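Local coordinates for KaiC-like domain-containing protein (Pyrococcus horikoshii, PDB 3BS4) that is of unknown function but carries a KaiC-like domain, a family related to the RecA-type ATPases, and was crystallised with an unidentified peptide, at residues N81-I86 with L133-G138. Sequence-based numbering, arbitrary orientation.
Sequences NHRLAI and LNLFEG
H82 meets L133 and L135 where two Schellman motifs come together at the surface of the KaiC-like domain, one ending helix 75-80 just before strand 84-87, the other ending helix 115-132. H82 and N134 are the positive-phi residues of these two helix ends. The two loops meet mainly through side chains, H82 and R83 against L133 and L135, with no hydrogen bond from one to the other. The imidazole of H82 and the side chain of L133 cross at about a right angle, and a single methyl of the leucine, CD1, lies over one face of the ring. This CH-pi contact puts L133 CD1 3.9 Å from the ring centroid, 25° off the normal. The methyl is shifted from the centre toward the rim, nearest ND1, at 3.6 Å from L133 CD1. L135 works lower down, closer to the main chain: its CD1 rests against CB of H82 at 3.8 Å, and equally near the carbonyl oxygen of H82, which accepts a hydrogen bond from W130 on helix 115-132. In H82 the ring stands beside the backbone N, chi1 -68°, and the turn about CB-CG then brings a face to L133 while CB remains against L135.

The other methyl of L135, CD2, approaches the guanidinium of R83 obliquely, at 4.3 Å from NH1. Although CB of R83 points away from the leucines, the long side chain folds back beside its own loop. A salt bridge from NE to D49 anchors the guanidinium, and within the loop R83 NH1 donates to N81 O over 2.9 Å. That bond lies in the carbonyl plane but is bent to 131° at the hydrogen, with the oxygen tilted out of the guanidinium plane.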
# COMPACT_ATOMS: atom_id res chain seq x y z
N ASN A 81 -4.69 14.59 13.73
CA ASN A 81 -5.49 13.81 14.67
C ASN A 81 -4.94 12.41 14.91
O ASN A 81 -5.61 11.58 15.50
CB ASN A 81 -6.96 13.80 14.25
CG ASN A 81 -7.65 15.16 14.49
OD1 ASN A 81 -8.05 15.47 15.61
ND2 ASN A 81 -7.75 15.99 13.45
N HIS A 82 -3.72 12.17 14.43
CA HIS A 82 -2.95 10.95 14.75
C HIS A 82 -3.52 9.67 14.16
O HIS A 82 -3.20 8.58 14.63
CB HIS A 82 -2.76 10.82 16.28
CG HIS A 82 -1.86 11.86 16.86
ND1 HIS A 82 -2.30 12.81 17.76
CD2 HIS A 82 -0.56 12.14 16.62
CE1 HIS A 82 -1.30 13.61 18.07
NE2 HIS A 82 -0.23 13.22 17.40
N ARG A 83 -4.37 9.79 13.14
CA ARG A 83 -4.95 8.62 12.49
C ARG A 83 -4.05 8.11 11.37
O ARG A 83 -4.02 6.91 11.10
CB ARG A 83 -6.32 8.95 11.89
CG ARG A 83 -7.35 9.41 12.93
CD ARG A 83 -7.52 8.36 14.02
NE ARG A 83 -8.78 8.54 14.75
CZ ARG A 83 -8.97 9.37 15.77
NH1 ARG A 83 -7.99 10.14 16.22
NH2 ARG A 83 -10.16 9.44 16.35
N LEU A 84 -3.37 9.04 10.72
CA LEU A 84 -2.52 8.74 9.57
C LEU A 84 -1.06 9.07 9.90
O LEU A 84 -0.78 10.15 10.45
CB LEU A 84 -3.00 9.55 8.38
CG LEU A 84 -2.18 9.51 7.08
CD1 LEU A 84 -2.13 8.08 6.53
CD2 LEU A 84 -2.76 10.50 6.07
N ALA A 85 -0.15 8.15 9.57
CA ALA A 85 1.30 8.42 9.65
C ALA A 85 1.86 8.25 8.25
O ALA A 85 1.48 7.32 7.56
CB ALA A 85 1.97 7.45 10.60
N ILE A 86 2.73 9.17 7.84
CA ILE A 86 3.34 9.08 6.51
C ILE A 86 4.84 9.05 6.66
O ILE A 86 5.41 9.90 7.35
CB ILE A 86 2.94 10.25 5.58
CG1 ILE A 86 1.42 10.26 5.37
CG2 ILE A 86 3.67 10.14 4.23
CD1 ILE A 86 0.88 11.42 4.54
N LEU A 133 -1.26 6.92 23.14
CA LEU A 133 -2.59 7.54 23.09
C LEU A 133 -3.73 6.53 23.17
O LEU A 133 -4.91 6.91 23.17
CB LEU A 133 -2.71 8.44 21.86
CG LEU A 133 -1.64 9.53 21.69
CD1 LEU A 133 -1.92 10.38 20.42
CD2 LEU A 133 -1.54 10.48 22.92
N ASN A 134 -3.37 5.24 23.22
CA ASN A 134 -4.33 4.12 23.23
C ASN A 134 -5.21 4.08 21.98
O ASN A 134 -6.41 3.75 22.04
CB ASN A 134 -5.20 4.10 24.52
CG ASN A 134 -5.92 2.78 24.71
OD1 ASN A 134 -5.31 1.71 24.62
ND2 ASN A 134 -7.22 2.84 24.94
N LEU A 135 -4.61 4.40 20.84
CA LEU A 135 -5.39 4.52 19.62
C LEU A 135 -5.57 3.19 18.91
O LEU A 135 -6.39 3.12 18.00
CB LEU A 135 -4.81 5.58 18.68
CG LEU A 135 -5.01 7.03 19.15
CD1 LEU A 135 -4.23 7.99 18.27
CD2 LEU A 135 -6.50 7.40 19.18
N PHE A 136 -4.83 2.15 19.28
CA PHE A 136 -5.07 0.84 18.66
C PHE A 136 -6.41 0.25 19.08
O PHE A 136 -7.05 -0.48 18.33
CB PHE A 136 -3.97 -0.17 18.98
CG PHE A 136 -2.65 0.11 18.33
CD1 PHE A 136 -2.42 -0.21 16.98
CD2 PHE A 136 -1.60 0.64 19.06
CE1 PHE A 136 -1.17 0.01 16.40
CE2 PHE A 136 -0.36 0.86 18.49
CZ PHE A 136 -0.15 0.55 17.15
N GLU A 137 -6.85 0.59 20.30
CA GLU A 137 -8.08 0.05 20.85
C GLU A 137 -9.28 0.30 19.95
O GLU A 137 -9.61 1.44 19.65
CB GLU A 137 -8.31 0.64 22.24
CG GLU A 137 -9.75 0.52 22.75
CD GLU A 137 -10.17 -0.91 23.02
OE1 GLU A 137 -9.35 -1.67 23.60
OE2 GLU A 137 -11.31 -1.27 22.65
N GLY A 138 -9.93 -0.78 19.52
CA GLY A 138 -11.14 -0.71 18.69
C GLY A 138 -10.88 -0.34 17.24
O GLY A 138 -11.82 -0.10 16.48